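Local atomic coordinates of tyrosyl-DNA phosphodiesterase 2 (Danio rerio, PDB entry 4F1H), a protein that belongs to the endonuclease/exonuclease/phosphatase family, with a DNase I-like fold, and is modelled here with a magnesium ion and a short DNA strand. Residues B[134-137]-B[138-142]; B[156-159]-B[160-164]; B[179-182]-B[183-186]. All coordinates share one frame; numbering follows the deposited sequence.

Contact 1: residues B[134-137]-B[138-142]; sequences VLQK and IKEAP
Ile-138 meets Val-134 and Leu-135 on the inner side of helix 124-140, the helix of a beta-alpha-beta unit with strands 108-114 and 145-150. Its CD1 does the touching, 4.1 Å from Val-134 CG1 one turn back and about as far from Leu-135 CD2. CG1 of Ile-138 stands anti to its own carbonyl carbon (chi1 -65°), which carries it back along the helix over Val-134 O, 3.3 Å away. That oxygen also takes Ile-138 N, while Lys-139 N bonds to Leu-135 O at 2.9 Å and Glu-140 N to Gln-136 O at 3.0 Å. On the outer side, Gln-136 bends at chi2 (61°) and turns NE2 to OE2 of Glu-140, with the amide plane nearly perpendicular to the carboxylate (83°). The modelled separation of NE2 and OE2, 2.4 Å, is doubtfully short, although the direction suits a hydrogen bond.

One shell further out, Met-113, Val-147, Phe-149 and Phe-209 of the sheet bear on Ile-138, and Leu-166 and Pro-167 on Leu-135. Past the last turn, Arg-211 grips the backbone with both terminal nitrogens, NH2 on Ala-141 O and NH1 on Pro-142 O.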
loop_
_atom_site.group_PDB
_atom_site.type_symbol
_atom_site.label_atom_id
_atom_site.label_comp_id
_atom_site.label_asym_id
_atom_site.label_seq_id
_atom_site.Cartn_x
_atom_site.Cartn_y
_atom_site.Cartn_z
ATOM N N VAL B 134 -1.686 -12.899 -6.383
ATOM C CA VAL B 134 -0.407 -12.803 -7.109
ATOM C C VAL B 134 0.797 -12.926 -6.194
ATOM O O VAL B 134 1.706 -13.714 -6.460
ATOM C CB VAL B 134 -0.286 -11.492 -7.921
ATOM C CG1 VAL B 134 1.120 -11.350 -8.536
ATOM C CG2 VAL B 134 -1.362 -11.460 -9.015
ATOM N N LEU B 135 0.786 -12.164 -5.095
ATOM C CA LEU B 135 1.954 -12.147 -4.219
ATOM C C LEU B 135 2.123 -13.497 -3.521
ATOM O O LEU B 135 3.263 -13.953 -3.314
ATOM C CB LEU B 135 1.901 -10.971 -3.224
ATOM C CG LEU B 135 1.834 -9.574 -3.851
ATOM C CD1 LEU B 135 1.573 -8.549 -2.732
ATOM C CD2 LEU B 135 3.137 -9.236 -4.620
ATOM N N GLN B 136 1.008 -14.153 -3.198
ATOM C CA GLN B 136 1.082 -15.487 -2.599
ATOM C C GLN B 136 1.702 -16.490 -3.563
ATOM O O GLN B 136 2.525 -17.314 -3.153
ATOM C CB GLN B 136 -0.285 -15.981 -2.116
ATOM C CG GLN B 136 -0.177 -17.298 -1.327
ATOM C CD GLN B 136 0.687 -17.176 -0.068
ATOM O OE1 GLN B 136 0.841 -16.088 0.501
ATOM N NE2 GLN B 136 1.261 -18.299 0.367
ATOM N N LYS B 137 1.360 -16.392 -4.857
ATOM C CA LYS B 137 1.926 -17.314 -5.833
ATOM C C LYS B 137 3.410 -17.031 -6.061
ATOM O O LYS B 137 4.190 -17.964 -6.286
ATOM C CB LYS B 137 1.173 -17.250 -7.162
ATOM C CG LYS B 137 -0.264 -17.709 -7.071
ATOM C CD LYS B 137 -0.362 -19.209 -6.807
ATOM C CE LYS B 137 -1.819 -19.584 -6.530
ATOM N NZ LYS B 137 -2.030 -21.026 -6.208
ATOM N N ILE B 138 3.822 -15.767 -5.999
ATOM C CA ILE B 138 5.248 -15.443 -6.120
ATOM C C ILE B 138 6.009 -16.032 -4.924
ATOM O O ILE B 138 7.063 -16.656 -5.108
ATOM C CB ILE B 138 5.495 -13.921 -6.157
ATOM C CG1 ILE B 138 4.877 -13.324 -7.414
ATOM C CG2 ILE B 138 7.002 -13.574 -6.062
ATOM C CD1 ILE B 138 5.014 -11.748 -7.462
ATOM N N LYS B 139 5.487 -15.828 -3.710
ATOM C CA LYS B 139 6.100 -16.420 -2.507
ATOM C C LYS B 139 6.259 -17.936 -2.580
ATOM O O LYS B 139 7.307 -18.482 -2.188
ATOM C CB LYS B 139 5.255 -16.103 -1.281
ATOM C CG LYS B 139 5.279 -14.667 -0.829
ATOM C CD LYS B 139 4.576 -14.539 0.521
ATOM C CE LYS B 139 5.143 -15.502 1.566
ATOM N NZ LYS B 139 4.434 -15.367 2.877
ATOM N N GLU B 140 5.231 -18.618 -3.080
ATOM C CA GLU B 140 5.193 -20.089 -3.061
ATOM C C GLU B 140 5.799 -20.754 -4.271
ATOM O O GLU B 140 5.820 -21.979 -4.368
ATOM C CB GLU B 140 3.744 -20.568 -2.977
ATOM C CG GLU B 140 3.009 -20.139 -1.713
ATOM C CD GLU B 140 1.544 -20.566 -1.756
ATOM O OE1 GLU B 140 1.084 -21.020 -2.834
ATOM O OE2 GLU B 140 0.856 -20.448 -0.714
ATOM N N ALA B 141 6.279 -19.970 -5.222
ATOM C CA ALA B 141 6.832 -20.561 -6.431
ATOM C C ALA B 141 8.041 -21.428 -6.047
ATOM O O ALA B 141 8.713 -21.129 -5.060
ATOM C CB ALA B 141 7.265 -19.445 -7.388
ATOM N N PRO B 142 8.319 -22.478 -6.841
ATOM C CA PRO B 142 9.428 -23.411 -6.547
ATOM C C PRO B 142 10.733 -22.688 -6.203
ATOM O O PRO B 142 11.106 -21.716 -6.872
ATOM C CB PRO B 142 9.592 -24.185 -7.865
ATOM C CG PRO B 142 8.253 -24.153 -8.495
ATOM C CD PRO B 142 7.629 -22.823 -8.098
#

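Contact 2: residues B[156-159]-B[160-164]; sequences RDAE and VANVG. With nucleotides of chain A.
Asn-162 closes tightly on Ala-158, one turn back. Its backbone N bonds to Ala-158 O at 2.7 Å, and its CB lies 3.2 Å from the same oxygen. Ala-161 N makes the neighbouring bond to Asp-157 O, longer but nearly straight (172°). Looser than these is the weak, bent bond that Val-160 N makes to the same Asp-157 O at 3.3 Å. Val-163 lays CG1 against Glu-159 O, 3.5 Å off, and turns its side chain to Thr-128, Leu-131 and Arg-132 of helix 124-140.

These residues make up the short helix 157-161 and the turn that follows it, and both ends of the helix are recognisable. At the start, Arg-156 is the N-cap, and the Glu-159 side chain takes the N-H of this residue: OE1 lies 3.1 Å from Arg-156 N, which approaches from well above the carboxylate plane. The same OE1 has a salt bridge to Arg-127, and OE2 bonds to Ser-124, which together fix the carboxylate. At the finish, Gly-164, with positive phi (98°), is the C-prime residue of a Schellman motif and bonds through N to Ala-161 O.

The tip of Arg-156, its chain bent at chi2 (71°), leaves the helix and packs on nothing of 160-164; phosphates hold it instead. DC3 of chain A offers OP1 to two nitrogens, Arg-156 NE at 3.0 Å and Arg-156 NH2 at 2.8 Å. NH2 also holds OP1 of DG2 of chain A at 2.8 Å, both oxygens lying at the guanidinium edge near its plane, while NH1 bonds to Asn-154 O.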
loop_
_atom_site.group_PDB
_atom_site.type_symbol
_atom_site.label_atom_id
_atom_site.label_comp_id
_atom_site.label_asym_id
_atom_site.label_seq_id
_atom_site.Cartn_x
_atom_site.Cartn_y
_atom_site.Cartn_z
ATOM N N ARG B 156 -2.340 1.518 -7.359
ATOM C CA ARG B 156 -1.902 2.793 -6.769
ATOM C C ARG B 156 -0.948 2.414 -5.626
ATOM O O ARG B 156 -1.119 1.338 -5.027
ATOM C CB ARG B 156 -3.140 3.471 -6.202
ATOM C CG ARG B 156 -3.976 4.200 -7.219
ATOM C CD ARG B 156 -4.719 3.281 -8.183
ATOM N NE ARG B 156 -5.488 4.099 -9.111
ATOM C CZ ARG B 156 -6.233 3.644 -10.112
ATOM N NH1 ARG B 156 -6.327 2.322 -10.407
ATOM N NH2 ARG B 156 -6.890 4.545 -10.831
ATOM N N ASP B 157 0.058 3.250 -5.332
ATOM C CA ASP B 157 1.048 2.920 -4.288
ATOM C C ASP B 157 0.411 2.506 -2.972
ATOM O O ASP B 157 0.904 1.582 -2.298
ATOM C CB ASP B 157 1.980 4.093 -3.965
ATOM C CG ASP B 157 2.885 4.462 -5.105
ATOM O OD1 ASP B 157 2.969 3.711 -6.103
ATOM O OD2 ASP B 157 3.530 5.524 -4.990
ATOM N N ALA B 158 -0.642 3.218 -2.566
ATOM C CA ALA B 158 -1.251 2.855 -1.294
ATOM C C ALA B 158 -1.905 1.476 -1.277
ATOM O O ALA B 158 -2.009 0.833 -0.226
ATOM C CB ALA B 158 -2.227 3.906 -0.880
ATOM N N GLU B 159 -2.346 0.999 -2.438
ATOM C CA GLU B 159 -2.989 -0.312 -2.470
ATOM C C GLU B 159 -2.010 -1.412 -2.109
ATOM O O GLU B 159 -2.390 -2.414 -1.486
ATOM C CB GLU B 159 -3.622 -0.562 -3.846
ATOM C CG GLU B 159 -4.785 0.365 -4.086
ATOM C CD GLU B 159 -5.375 0.345 -5.497
ATOM O OE1 GLU B 159 -4.773 -0.240 -6.436
ATOM O OE2 GLU B 159 -6.464 0.952 -5.674
ATOM N N VAL B 160 -0.744 -1.227 -2.499
ATOM C CA VAL B 160 0.305 -2.155 -2.134
ATOM C C VAL B 160 0.625 -2.044 -0.626
ATOM O O VAL B 160 0.683 -3.061 0.070
ATOM C CB VAL B 160 1.569 -1.901 -2.968
ATOM C CG1 VAL B 160 2.639 -2.890 -2.594
ATOM C CG2 VAL B 160 1.197 -2.043 -4.455
ATOM N N ALA B 161 0.815 -0.826 -0.125
ATOM C CA ALA B 161 1.037 -0.668 1.325
ATOM C C ALA B 161 -0.131 -1.284 2.101
ATOM O O ALA B 161 0.080 -1.961 3.117
ATOM C CB ALA B 161 1.236 0.815 1.705
ATOM N N ASN B 162 -1.355 -1.079 1.608
ATOM C CA ASN B 162 -2.560 -1.579 2.287
ATOM C C ASN B 162 -2.838 -3.092 2.207
ATOM O O ASN B 162 -3.871 -3.551 2.720
ATOM C CB ASN B 162 -3.803 -0.737 1.912
ATOM C CG ASN B 162 -3.679 0.720 2.375
ATOM O OD1 ASN B 162 -2.982 0.999 3.352
ATOM N ND2 ASN B 162 -4.318 1.649 1.661
ATOM N N VAL B 163 -1.925 -3.866 1.600
ATOM C CA VAL B 163 -1.949 -5.338 1.753
ATOM C C VAL B 163 -0.736 -5.785 2.535
ATOM O O VAL B 163 -0.437 -6.980 2.627
ATOM C CB VAL B 163 -1.987 -6.120 0.427
ATOM C CG1 VAL B 163 -3.135 -5.663 -0.369
ATOM C CG2 VAL B 163 -0.668 -5.960 -0.378
ATOM N N GLY B 164 -0.027 -4.818 3.100
ATOM C CA GLY B 164 1.148 -5.153 3.862
ATOM C C GLY B 164 2.464 -5.029 3.131
ATOM O O GLY B 164 3.509 -5.438 3.653
ATOM P P DG A 2 -9.169 4.743 -14.004
ATOM O OP1 DG A 2 -8.060 4.039 -13.305
ATOM O OP2 DG A 2 -10.596 4.586 -13.532
ATOM O "O5'" DG A 2 -8.957 6.328 -13.958
ATOM C "C5'" DG A 2 -7.729 6.834 -14.471
ATOM C "C4'" DG A 2 -7.415 8.082 -13.673
ATOM O "O4'" DG A 2 -8.300 9.153 -14.121
ATOM C "C3'" DG A 2 -7.561 7.990 -12.161
ATOM O "O3'" DG A 2 -6.344 8.558 -11.665
ATOM C "C2'" DG A 2 -8.761 8.893 -11.857
ATOM C "C1'" DG A 2 -8.653 9.913 -12.985
ATOM N N9 DG A 2 -9.897 10.583 -13.344
ATOM C C8 DG A 2 -11.094 10.014 -13.788
ATOM N N7 DG A 2 -12.029 10.926 -14.047
ATOM C C5 DG A 2 -11.385 12.153 -13.740
ATOM C C6 DG A 2 -11.863 13.495 -13.794
ATOM O O6 DG A 2 -12.977 13.872 -14.155
ATOM N N1 DG A 2 -10.907 14.436 -13.408
ATOM C C2 DG A 2 -9.618 14.106 -13.027
ATOM N N2 DG A 2 -8.801 15.117 -12.677
ATOM N N3 DG A 2 -9.166 12.856 -12.942
ATOM C C4 DG A 2 -10.088 11.944 -13.338
ATOM P P DC A 3 -5.893 8.374 -10.130
ATOM O OP1 DC A 3 -5.998 6.955 -9.766
ATOM O OP2 DC A 3 -6.591 9.412 -9.294
ATOM O "O5'" DC A 3 -4.361 8.786 -10.210
ATOM C "C5'" DC A 3 -4.062 10.035 -10.885
ATOM C "C4'" DC A 3 -2.570 10.222 -10.797
ATOM O "O4'" DC A 3 -2.152 11.395 -11.589
ATOM C "C3'" DC A 3 -2.030 10.400 -9.384
ATOM O "O3'" DC A 3 -0.905 9.529 -9.278
ATOM C "C2'" DC A 3 -1.666 11.897 -9.345
ATOM C "C1'" DC A 3 -1.239 12.141 -10.789
ATOM N N1 DC A 3 -1.426 13.528 -11.286
ATOM C C2 DC A 3 -0.341 14.143 -11.929
ATOM O O2 DC A 3 0.741 13.539 -12.022
ATOM N N3 DC A 3 -0.517 15.408 -12.409
ATOM C C4 DC A 3 -1.706 16.012 -12.260
ATOM N N4 DC A 3 -1.823 17.258 -12.750
ATOM C C5 DC A 3 -2.825 15.389 -11.610
ATOM C C6 DC A 3 -2.641 14.142 -11.147
#

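Contact 3: residues B[179-182]-B[183-186]. With nucleotides of chain A.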
loop_
_atom_site.group_PDB
_atom_site.type_symbol
_atom_site.label_atom_id
_atom_site.label_comp_id
_atom_site.label_asym_id
_atom_site.label_seq_id
_atom_site.Cartn_x
_atom_site.Cartn_y
_atom_site.Cartn_z
ATOM N N LYS B 179 13.841 4.263 -8.358
ATOM C CA LYS B 179 12.673 5.132 -8.529
ATOM C C LYS B 179 12.945 6.283 -9.519
ATOM O O LYS B 179 12.666 7.471 -9.218
ATOM C CB LYS B 179 12.176 5.687 -7.196
ATOM C CG LYS B 179 11.623 4.623 -6.227
ATOM C CD LYS B 179 11.038 5.284 -4.984
ATOM C CE LYS B 179 10.353 4.274 -4.094
ATOM N NZ LYS B 179 9.676 4.950 -2.939
ATOM N N GLN B 180 13.425 5.924 -10.697
ATOM C CA GLN B 180 13.858 6.913 -11.686
ATOM C C GLN B 180 12.669 7.655 -12.283
ATOM O O GLN B 180 11.651 7.046 -12.641
ATOM C CB GLN B 180 14.742 6.257 -12.751
ATOM C CG GLN B 180 15.966 5.553 -12.122
ATOM C CD GLN B 180 16.990 5.110 -13.133
ATOM O OE1 GLN B 180 17.060 5.654 -14.227
ATOM N NE2 GLN B 180 17.800 4.120 -12.771
ATOM N N GLU B 181 12.797 8.977 -12.368
ATOM C CA GLU B 181 11.643 9.821 -12.627
ATOM C C GLU B 181 11.105 9.674 -14.031
ATOM O O GLU B 181 9.906 9.813 -14.271
ATOM C CB GLU B 181 11.978 11.291 -12.334
ATOM C CG GLU B 181 11.387 11.772 -11.021
ATOM C CD GLU B 181 9.885 11.555 -10.963
ATOM O OE1 GLU B 181 9.211 11.820 -11.987
ATOM O OE2 GLU B 181 9.382 11.114 -9.900
ATOM N N HIS B 182 11.991 9.355 -14.966
ATOM C CA HIS B 182 11.613 9.338 -16.371
ATOM C C HIS B 182 11.286 7.947 -16.927
ATOM O O HIS B 182 11.054 7.790 -18.129
ATOM C CB HIS B 182 12.662 10.084 -17.206
ATOM C CG HIS B 182 12.785 11.534 -16.845
ATOM N ND1 HIS B 182 13.867 12.046 -16.161
ATOM C CD2 HIS B 182 11.942 12.576 -17.047
ATOM C CE1 HIS B 182 13.694 13.343 -15.972
ATOM N NE2 HIS B 182 12.533 13.689 -16.500
ATOM N N CYS B 183 11.258 6.942 -16.052
ATOM C CA CYS B 183 10.613 5.677 -16.387
ATOM C C CYS B 183 9.568 5.318 -15.311
ATOM O O CYS B 183 9.336 4.147 -15.009
ATOM C CB CYS B 183 11.634 4.556 -16.582
ATOM S SG CYS B 183 12.676 4.184 -15.146
ATOM N N ARG B 184 8.920 6.343 -14.763
ATOM C CA ARG B 184 7.894 6.168 -13.706
ATOM C C ARG B 184 6.452 5.933 -14.204
ATOM O O ARG B 184 5.850 4.886 -13.918
ATOM C CB ARG B 184 7.891 7.419 -12.831
ATOM C CG ARG B 184 6.953 7.341 -11.651
ATOM C CD ARG B 184 7.203 8.550 -10.728
ATOM N NE ARG B 184 6.202 8.536 -9.663
ATOM C CZ ARG B 184 6.192 9.377 -8.635
ATOM N NH1 ARG B 184 7.148 10.287 -8.514
ATOM N NH2 ARG B 184 5.249 9.270 -7.718
ATOM N N TYR B 185 5.897 6.886 -14.942
ATOM C CA TYR B 185 4.478 6.808 -15.279
ATOM C C TYR B 185 4.308 5.983 -16.523
ATOM O O TYR B 185 5.007 6.207 -17.536
ATOM C CB TYR B 185 3.902 8.213 -15.520
ATOM C CG TYR B 185 4.148 9.092 -14.346
ATOM C CD1 TYR B 185 3.606 8.767 -13.100
ATOM C CD2 TYR B 185 4.948 10.230 -14.460
ATOM C CE1 TYR B 185 3.839 9.581 -11.979
ATOM C CE2 TYR B 185 5.193 11.035 -13.353
ATOM C CZ TYR B 185 4.628 10.704 -12.120
ATOM O OH TYR B 185 4.878 11.510 -11.021
ATOM N N THR B 186 3.377 5.029 -16.474
ATOM C CA THR B 186 3.177 4.114 -17.612
ATOM C C THR B 186 1.821 4.324 -18.279
ATOM O O THR B 186 1.542 3.816 -19.375
ATOM C CB THR B 186 3.318 2.625 -17.210
ATOM O OG1 THR B 186 2.204 2.237 -16.384
ATOM C CG2 THR B 186 4.636 2.322 -16.450
ATOM P P DA A 4 -0.170 9.290 -7.868
ATOM O OP1 DA A 4 0.568 8.004 -7.961
ATOM O OP2 DA A 4 -1.190 9.419 -6.790
ATOM O "O5'" DA A 4 0.824 10.521 -7.748
ATOM C "C5'" DA A 4 1.902 10.649 -8.690
ATOM C "C4'" DA A 4 2.620 11.941 -8.388
ATOM O "O4'" DA A 4 1.794 13.062 -8.800
ATOM C "C3'" DA A 4 2.950 12.191 -6.910
ATOM O "O3'" DA A 4 4.296 12.622 -6.986
ATOM C "C2'" DA A 4 1.997 13.315 -6.478
ATOM C "C1'" DA A 4 1.869 14.077 -7.794
ATOM N N9 DA A 4 0.645 14.854 -7.973
ATOM C C8 DA A 4 -0.612 14.587 -7.483
ATOM N N7 DA A 4 -1.519 15.474 -7.856
ATOM C C5 DA A 4 -0.812 16.360 -8.666
ATOM C C6 DA A 4 -1.217 17.529 -9.368
ATOM N N6 DA A 4 -2.481 17.994 -9.366
ATOM N N1 DA A 4 -0.269 18.191 -10.080
ATOM C C2 DA A 4 0.993 17.719 -10.084
ATOM N N3 DA A 4 1.488 16.639 -9.460
ATOM C C4 DA A 4 0.515 15.989 -8.768
ATOM P P DG A 5 5.206 12.745 -5.672
ATOM O OP1 DG A 5 6.569 12.258 -6.028
ATOM O OP2 DG A 5 4.473 12.134 -4.516
ATOM O "O5'" DG A 5 5.252 14.317 -5.445
ATOM C "C5'" DG A 5 5.755 15.116 -6.523
ATOM C "C4'" DG A 5 5.372 16.587 -6.392
ATOM O "O4'" DG A 5 3.932 16.782 -6.495
ATOM C "C3'" DG A 5 5.732 17.278 -5.082
ATOM O "O3'" DG A 5 5.968 18.632 -5.409
ATOM C "C2'" DG A 5 4.437 17.198 -4.281
ATOM C "C1'" DG A 5 3.497 17.591 -5.418
ATOM N N9 DG A 5 2.083 17.309 -5.184
ATOM C C8 DG A 5 1.533 16.282 -4.441
ATOM N N7 DG A 5 0.226 16.308 -4.434
ATOM C C5 DG A 5 -0.117 17.413 -5.223
ATOM C C6 DG A 5 -1.390 17.941 -5.577
ATOM O O6 DG A 5 -2.539 17.530 -5.270
ATOM N N1 DG A 5 -1.248 19.074 -6.396
ATOM C C2 DG A 5 -0.050 19.616 -6.810
ATOM N N2 DG A 5 -0.139 20.705 -7.590
ATOM N N3 DG A 5 1.147 19.125 -6.482
ATOM C C4 DG A 5 1.028 18.028 -5.686
HETATM O O HOH W 1 7.726 8.954 -15.945
HETATM O O HOH W 2 7.240 13.107 -11.249
#
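Arg-184 and Glu-181 run side by side, pointing the same way, across a tight bend of a loop with no regular structure. The arginine can be followed outward. Its CB rests on Glu-181 O at 3.4 Å. From there CG leaves anti to the backbone N (chi1 -176°) and lies over one face of the Tyr-185 ring, 3.8 Å above its plane and shifted toward the rim. CD passes Glu-181 OE2 at 3.5 Å, the chain staying extended as far as NE. At the tip, NH1 closes a salt bridge to Glu-181 OE2 at 2.8 Å, using the syn lone pair of that oxygen and lying with it in the guanidinium plane, though the carboxylate itself is turned by 60°. NH1 also gives a nearly straight bond (166°) to OP1 of DG5 of chain A, 3.2 Å away, while NH2 merely brushes DA4 of chain A at O3'. Tyr-185 OH sits 3.4 Å above the centre of the Arg-184 guanidinium, covering that face.

Two waters join Glu-181 to Tyr-185. One accepts the N-H of Tyr-185 and donates to Glu-181 O; the other links Glu-181 OE1 to Tyr-185 OH. The bend thus presents a braced arginine to the DNA backbone.

The loop follows helix 173-176, whose Trp-174 packs on Arg-184 and bonds through NE1 to Gln-180 O. It runs into strand 187-188; just before it, Thr-186 has backbone bonds to Cys-203, in strand 202-211, and Trp-242.

In the fold
Contacts 1, 2 and 3 follow one another along the chain, and strand 202-211 borders all of them. Contact 1 is the end of helix 124-140, and contact 2 packs on an earlier part of that helix; their centres are about 18 Å apart, yet Leu-135 CD1 touches Val-163 CG2 at 4.2 Å. Contact 3 lies about 18 Å from contact 2 and about 26 Å from contact 1, centre to centre. Contacts 2 and 3 come within about 5 Å at their nearest atoms and together form a DNA-facing side that holds phosphates of one strand, whereas contact 1 packs helix 124-140 on the seven-stranded sheet, about 14 Å from the nucleic acid at its nearest atom.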